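Local coordinates for protein chitinase (Paenibacillus sp. FPU-7, PDB 5GZT) that probably hydrolyses the beta-1,4 linkages of chitin and chitodextrins at random internal positions, acting as an endochitinase, at residues H982-A990 against D1069-L1077; G974-H982 against G1035-N1046. One frame throughout, in Å; residues are numbered along the deposited sequence.

Contact 1 (H982-A990 against D1069-L1077)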
# COMPACT_ATOMS: atom_id res chain seq x y z
N HIS B 982 0.05 27.30 11.77
CA HIS B 982 -1.00 28.13 12.34
C HIS B 982 -0.94 27.96 13.87
O HIS B 982 -0.92 26.78 14.39
CB HIS B 982 -2.33 27.66 11.86
CG HIS B 982 -2.52 27.77 10.38
ND1 HIS B 982 -2.52 28.98 9.72
CD2 HIS B 982 -2.80 26.82 9.45
CE1 HIS B 982 -2.74 28.77 8.44
NE2 HIS B 982 -2.95 27.48 8.25
N GLN B 983 -0.82 29.08 14.55
CA GLN B 983 -0.73 29.11 16.05
C GLN B 983 -2.08 28.95 16.76
O GLN B 983 -2.09 28.57 17.92
CB GLN B 983 -0.03 30.37 16.56
CG GLN B 983 -0.77 31.70 16.39
CD GLN B 983 -1.19 32.39 17.70
OE1 GLN B 983 -1.26 31.76 18.82
NE2 GLN B 983 -1.55 33.66 17.56
N ALA B 984 -3.18 29.19 16.04
CA ALA B 984 -4.50 29.25 16.61
C ALA B 984 -5.63 28.71 15.72
O ALA B 984 -6.81 29.05 15.92
CB ALA B 984 -4.80 30.69 16.95
N SER B 985 -5.30 27.83 14.77
CA SER B 985 -6.31 27.48 13.76
C SER B 985 -7.48 26.70 14.33
O SER B 985 -7.28 25.74 15.11
CB SER B 985 -5.69 26.65 12.64
OG SER B 985 -5.07 25.49 13.14
N VAL B 986 -8.69 27.05 13.91
CA VAL B 986 -9.87 26.35 14.34
C VAL B 986 -9.99 24.91 13.82
O VAL B 986 -10.32 24.02 14.65
CB VAL B 986 -11.13 27.18 14.19
CG1 VAL B 986 -11.20 27.90 12.85
CG2 VAL B 986 -12.38 26.36 14.45
N TYR B 987 -9.61 24.64 12.55
CA TYR B 987 -9.40 23.27 12.06
C TYR B 987 -7.97 22.98 11.66
O TYR B 987 -7.12 23.89 11.51
CB TYR B 987 -10.40 22.94 10.92
CG TYR B 987 -11.89 23.16 11.27
CD1 TYR B 987 -12.68 22.19 11.89
CD2 TYR B 987 -12.50 24.31 10.93
CE1 TYR B 987 -14.07 22.42 12.18
CE2 TYR B 987 -13.83 24.55 11.23
CZ TYR B 987 -14.61 23.62 11.86
OH TYR B 987 -15.96 24.00 12.13
N THR B 988 -7.64 21.69 11.63
CA THR B 988 -6.27 21.30 11.31
C THR B 988 -6.17 21.41 9.76
O THR B 988 -7.01 20.82 9.03
CB THR B 988 -6.01 19.84 11.70
OG1 THR B 988 -6.07 19.64 13.11
CG2 THR B 988 -4.61 19.43 11.22
N SER B 989 -5.20 22.16 9.24
CA SER B 989 -5.04 22.30 7.76
C SER B 989 -4.89 20.95 7.07
O SER B 989 -4.17 20.06 7.56
CB SER B 989 -3.79 23.11 7.44
OG SER B 989 -3.59 23.25 6.03
N ALA B 990 -5.49 20.83 5.89
CA ALA B 990 -5.34 19.62 5.01
C ALA B 990 -3.88 19.41 4.67
O ALA B 990 -3.43 18.27 4.52
CB ALA B 990 -6.24 19.73 3.73
N ASP B 1069 -5.97 30.05 4.85
CA ASP B 1069 -6.01 28.59 4.76
C ASP B 1069 -7.43 28.09 4.97
O ASP B 1069 -7.96 28.02 6.10
CB ASP B 1069 -5.01 27.93 5.70
CG ASP B 1069 -4.98 26.44 5.56
OD1 ASP B 1069 -5.96 25.84 5.05
OD2 ASP B 1069 -3.99 25.83 6.04
N ASN B 1070 -8.08 27.73 3.87
CA ASN B 1070 -9.50 27.47 3.94
C ASN B 1070 -9.77 26.17 4.63
O ASN B 1070 -10.83 25.99 5.16
CB ASN B 1070 -10.16 27.49 2.56
CG ASN B 1070 -11.67 27.65 2.68
OD1 ASN B 1070 -12.17 28.66 3.21
ND2 ASN B 1070 -12.40 26.60 2.29
N SER B 1071 -8.85 25.21 4.60
CA SER B 1071 -9.11 23.98 5.27
C SER B 1071 -8.97 24.25 6.80
O SER B 1071 -9.76 23.70 7.57
CB SER B 1071 -8.20 22.81 4.79
OG SER B 1071 -6.89 23.00 5.15
N ALA B 1072 -8.03 25.12 7.19
CA ALA B 1072 -7.80 25.47 8.62
C ALA B 1072 -8.76 26.51 9.16
O ALA B 1072 -8.92 26.61 10.38
CB ALA B 1072 -6.37 25.95 8.84
N LYS B 1073 -9.39 27.27 8.26
CA LYS B 1073 -10.13 28.47 8.55
C LYS B 1073 -9.30 29.45 9.37
O LYS B 1073 -9.72 29.98 10.40
CB LYS B 1073 -11.48 28.13 9.25
CG LYS B 1073 -12.37 27.15 8.49
CD LYS B 1073 -12.76 27.74 7.12
CE LYS B 1073 -13.64 26.79 6.24
NZ LYS B 1073 -14.40 27.69 5.33
N ALA B 1074 -8.12 29.71 8.87
CA ALA B 1074 -7.15 30.52 9.56
C ALA B 1074 -6.51 31.50 8.63
O ALA B 1074 -6.06 31.09 7.53
CB ALA B 1074 -6.05 29.62 10.17
N PRO B 1075 -6.37 32.76 9.08
CA PRO B 1075 -5.61 33.74 8.34
C PRO B 1075 -4.12 33.74 8.66
O PRO B 1075 -3.65 33.25 9.74
CB PRO B 1075 -6.21 35.03 8.81
CG PRO B 1075 -6.45 34.76 10.29
CD PRO B 1075 -6.90 33.34 10.33
N TYR B 1076 -3.36 34.28 7.70
CA TYR B 1076 -1.95 34.53 7.87
C TYR B 1076 -1.53 35.68 6.99
O TYR B 1076 -2.21 36.01 6.03
CB TYR B 1076 -1.07 33.32 7.62
CG TYR B 1076 -1.18 32.60 6.28
CD1 TYR B 1076 -2.25 31.79 5.97
CD2 TYR B 1076 -0.17 32.70 5.32
CE1 TYR B 1076 -2.33 31.10 4.75
CE2 TYR B 1076 -0.22 32.01 4.12
CZ TYR B 1076 -1.32 31.22 3.83
OH TYR B 1076 -1.40 30.56 2.65
N LEU B 1077 -0.40 36.28 7.35
CA LEU B 1077 0.16 37.42 6.64
C LEU B 1077 1.50 36.93 6.12
O LEU B 1077 2.17 36.19 6.83
CB LEU B 1077 0.39 38.60 7.58
CG LEU B 1077 -0.66 39.69 7.75
CD1 LEU B 1077 -2.07 39.33 7.41
CD2 LEU B 1077 -0.56 40.35 9.12
O HOH W 1 -2.81 31.24 11.14
O HOH W 2 -8.54 29.68 12.92
O HOH W 3 -9.11 20.87 7.54

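Contact 2 (G974-H982 against G1035-N1046)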
# COMPACT_ATOMS: atom_id res chain seq x y z
N GLY B 974 5.19 28.63 17.26
CA GLY B 974 5.81 30.00 17.31
C GLY B 974 7.35 29.94 17.23
O GLY B 974 7.89 28.95 16.77
N SER B 975 8.03 30.94 17.79
CA SER B 975 9.50 31.16 17.56
C SER B 975 10.42 30.08 18.09
O SER B 975 11.51 29.90 17.59
CB SER B 975 9.93 32.55 18.07
OG SER B 975 9.62 32.72 19.44
N TRP B 976 9.95 29.33 19.08
CA TRP B 976 10.66 28.16 19.55
C TRP B 976 10.83 27.07 18.47
O TRP B 976 11.58 26.15 18.67
CB TRP B 976 10.04 27.60 20.83
CG TRP B 976 8.58 27.07 20.68
CD1 TRP B 976 8.18 25.79 20.39
CD2 TRP B 976 7.40 27.84 20.80
NE1 TRP B 976 6.81 25.73 20.31
CE2 TRP B 976 6.31 26.98 20.58
CE3 TRP B 976 7.14 29.19 21.12
CZ2 TRP B 976 5.00 27.42 20.63
CZ3 TRP B 976 5.83 29.62 21.18
CH2 TRP B 976 4.79 28.75 20.93
N GLU B 977 10.13 27.16 17.33
CA GLU B 977 10.31 26.21 16.22
C GLU B 977 10.77 27.03 15.02
O GLU B 977 10.60 28.26 15.01
CB GLU B 977 8.99 25.52 15.84
CG GLU B 977 8.24 24.90 17.01
CD GLU B 977 6.74 24.77 16.78
OE1 GLU B 977 6.09 25.68 16.21
OE2 GLU B 977 6.22 23.73 17.15
N SER B 978 11.31 26.34 14.02
CA SER B 978 11.85 27.00 12.82
C SER B 978 10.94 26.92 11.62
O SER B 978 11.17 27.61 10.65
CB SER B 978 13.20 26.38 12.46
OG SER B 978 13.06 24.98 12.24
N LYS B 979 9.90 26.08 11.68
CA LYS B 979 9.01 25.87 10.58
C LYS B 979 7.70 26.61 10.85
O LYS B 979 7.27 26.71 11.98
CB LYS B 979 8.79 24.38 10.44
CG LYS B 979 8.19 24.02 9.10
CD LYS B 979 8.32 22.53 8.77
CE LYS B 979 9.77 22.16 8.49
NZ LYS B 979 9.95 20.89 7.73
N THR B 980 7.09 27.18 9.84
CA THR B 980 5.92 27.99 10.05
C THR B 980 4.65 27.08 10.11
O THR B 980 4.65 25.93 9.58
CB THR B 980 5.73 29.04 8.95
OG1 THR B 980 5.37 28.37 7.73
CG2 THR B 980 7.00 29.89 8.80
N ALA B 981 3.58 27.64 10.67
CA ALA B 981 2.29 26.92 10.87
C ALA B 981 1.30 27.80 11.62
O ALA B 981 1.62 28.96 11.99
CB ALA B 981 2.52 25.57 11.57
N HIS B 982 0.05 27.30 11.77
CA HIS B 982 -1.00 28.13 12.34
C HIS B 982 -0.94 27.96 13.87
O HIS B 982 -0.92 26.78 14.39
CB HIS B 982 -2.33 27.66 11.86
CG HIS B 982 -2.52 27.77 10.38
ND1 HIS B 982 -2.52 28.98 9.72
CD2 HIS B 982 -2.80 26.82 9.45
CE1 HIS B 982 -2.74 28.77 8.44
NE2 HIS B 982 -2.95 27.48 8.25
N GLY B 1035 4.82 31.42 2.34
CA GLY B 1035 5.46 31.15 3.64
C GLY B 1035 4.79 30.09 4.52
O GLY B 1035 5.34 29.75 5.58
N LEU B 1036 3.67 29.50 4.06
CA LEU B 1036 2.89 28.58 4.89
C LEU B 1036 3.48 27.20 4.92
O LEU B 1036 3.63 26.59 3.87
CB LEU B 1036 1.46 28.50 4.35
CG LEU B 1036 0.51 27.54 5.10
CD1 LEU B 1036 0.35 28.02 6.53
CD2 LEU B 1036 -0.84 27.50 4.34
N PHE B 1037 3.80 26.71 6.10
CA PHE B 1037 4.43 25.39 6.31
C PHE B 1037 5.79 25.32 5.59
O PHE B 1037 6.11 24.31 4.94
CB PHE B 1037 3.52 24.19 5.93
CG PHE B 1037 2.12 24.23 6.55
CD1 PHE B 1037 1.96 24.36 7.96
CD2 PHE B 1037 0.98 24.09 5.77
CE1 PHE B 1037 0.68 24.37 8.53
CE2 PHE B 1037 -0.31 24.11 6.34
CZ PHE B 1037 -0.44 24.28 7.70
N GLN B 1038 6.57 26.40 5.72
CA GLN B 1038 7.94 26.50 5.18
C GLN B 1038 8.98 26.44 6.29
O GLN B 1038 8.78 26.96 7.38
CB GLN B 1038 8.09 27.79 4.36
CG GLN B 1038 7.21 27.80 3.11
CD GLN B 1038 7.33 26.54 2.26
OE1 GLN B 1038 8.42 26.15 1.86
NE2 GLN B 1038 6.21 25.90 1.98
N GLN B 1039 10.07 25.75 6.01
CA GLN B 1039 11.26 25.81 6.87
C GLN B 1039 11.79 27.28 6.88
O GLN B 1039 11.78 27.96 5.86
CB GLN B 1039 12.27 24.79 6.38
CG GLN B 1039 13.53 24.70 7.21
CD GLN B 1039 13.28 24.30 8.66
OE1 GLN B 1039 12.59 23.30 8.93
NE2 GLN B 1039 13.86 25.06 9.60
N ALA B 1040 12.10 27.80 8.06
CA ALA B 1040 12.52 29.21 8.20
C ALA B 1040 13.95 29.26 8.77
O ALA B 1040 14.42 28.30 9.38
CB ALA B 1040 11.57 30.00 9.07
N GLY B 1041 14.61 30.40 8.54
CA GLY B 1041 15.98 30.59 8.98
C GLY B 1041 16.18 31.09 10.40
O GLY B 1041 15.53 30.66 11.33
N ASP B 1042 17.12 31.99 10.56
CA ASP B 1042 17.52 32.49 11.85
C ASP B 1042 16.41 33.40 12.35
O ASP B 1042 15.91 34.27 11.61
CB ASP B 1042 18.86 33.23 11.73
CG ASP B 1042 19.28 33.89 13.01
OD1 ASP B 1042 19.89 33.21 13.85
OD2 ASP B 1042 18.97 35.10 13.17
N GLN B 1043 16.05 33.19 13.62
CA GLN B 1043 14.90 33.83 14.23
C GLN B 1043 15.27 34.97 15.17
O GLN B 1043 14.41 35.44 15.88
CB GLN B 1043 14.09 32.79 15.02
CG GLN B 1043 13.30 31.84 14.15
CD GLN B 1043 12.65 32.60 13.01
OE1 GLN B 1043 11.98 33.61 13.21
NE2 GLN B 1043 12.92 32.17 11.80
N ALA B 1044 16.51 35.44 15.16
CA ALA B 1044 16.92 36.48 16.08
C ALA B 1044 16.08 37.73 15.93
O ALA B 1044 15.85 38.45 16.90
CB ALA B 1044 18.41 36.79 15.92
N LYS B 1045 15.61 38.01 14.72
CA LYS B 1045 14.71 39.17 14.53
C LYS B 1045 13.19 38.77 14.57
O LYS B 1045 12.32 39.50 14.09
CB LYS B 1045 15.01 39.87 13.22
CG LYS B 1045 16.47 39.88 12.85
CD LYS B 1045 16.82 41.05 11.95
CE LYS B 1045 18.05 40.73 11.12
NZ LYS B 1045 18.60 41.96 10.49
N ASN B 1046 12.86 37.62 15.16
CA ASN B 1046 11.43 37.17 15.25
C ASN B 1046 10.51 38.26 15.82
O ASN B 1046 10.89 38.90 16.81
CB ASN B 1046 11.38 35.92 16.14
CG ASN B 1046 10.03 35.25 16.13
OD1 ASN B 1046 9.10 35.76 16.73
ND2 ASN B 1046 9.91 34.13 15.42
O HOH W 4 9.50 35.28 20.08
O HOH W 5 12.40 22.48 11.52

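Contact 1 (H982-A990 against D1069-L1077)
Where the irregular segment 982-990 passes over the turn between the strands ending at Asp1069 and starting at Ala1074, one backbone hydrogen bond joins the two segments, from Tyr987 N to Ala1072 O (3.0 Å). The turn carries a G1 beta bulge in which Lys1073 and Ala1074 both face Asp1069, and the carboxylate of Asp1069 is gripped by four bonds. Its OD2 accepts from His982 NE2 (2.9 Å) on the anti side, 30° out of the carboxylate plane, and from Ser989 OG (2.6 Å) on the syn lone pair. Its OD1 takes Ser1071 OG, again syn, and Ala1072 N from above the plane, which forms an Asx motif. This surplus of donors would be expected to favour the ionised form. Ser989 presents its hydroxyl because OG stands anti to the backbone N (chi1 179°). Ser1071 OG works in both directions, donating to Asp1069 and receiving a nearly straight bond from Ala990 N (2.7 Å, 172°).

The imidazole of His982 is fixed on several sides. Ala1074 CB lies over one face, 3.9 Å from the ring centroid, Tyr1076 CD1 meets the rim near CE1, and a water bridges ND1 to Pro1075 O. Farther along, Val986 CG1 packs on Lys1073 CB (3.6 Å), while Lys1073 CG touches the edge of the Tyr987 ring at CD2 (3.7 Å). A second water links Val986 N to Lys1073 O.

Backbone bonds from Ser985 to Ala998 and from Val986 to Asp999 tie this loop to the start of helix 998-1007. Val986 also packs on Tyr1098 and Lys1099 of helix 1093-1106, and Pro1075 lies against Arg1066 and Trp1068 of strand 1065-1069.

Contact 2 (G974-H982 against G1035-N1046)
Thr980 pairs with the type II turn Gly1035-Gln1038: its backbone N donates to Gln1038 O (3.0 Å), beside the single beta bridge of Lys979 with Gln1039. From its CB, which rests against Gly1035 O, the side chain branches. OG1, placed by a chi1 of 69°, donates in the carbonyl plane to Gly1035 O (2.6 Å) and accepts from Gln1038 N (3.1 Å), thus joining the two ends of the turn; CG2 lies near both Gly1035 O and Gln1038 O. Putting a valine at Thr980 would probably leave Gly1035 O and Gln1038 N without this shared partner and the turn less firmly held.

Next to it, Phe1037 sets the edge of its ring against Ala981 CB (3.8 Å from CE1), stands 83° to the plane of the His982 ring, and has Leu1036 CD1 over the centre of one face. Toward the surface, Gln1039 NE2 donates to Ser978 OG (2.8 Å), and a water closes the link to Gln1039 OE1. The strand order matches a family 18 TIM barrel with an insertion between its seventh strand and helix, so the turn is probably part of that insertion, bound here to the loop after the sixth strand.

Leaving barrel strand 964-967, the chain runs through 974-982 and straight on into 982-990, His982 belonging to both contacts, before entering helix 998-1007. After strands 1015-1020 and 1024-1026 it returns at 1035-1046, where contact 2 closes a loop with 52 residues between its segments. It then passes helix 1052-1058 and reaches 1069-1077, where contact 1 closes a longer one of 78. Because the segments alternate, the two closures cross. They also touch: Ser989 OG lies 3.4 Å from Phe1037 CE2, and Tyr1076 OH packs on Leu1036 CD2. Together they bind the single long loop before helix 998-1007 to two parts of the region built around the antiparallel sheet.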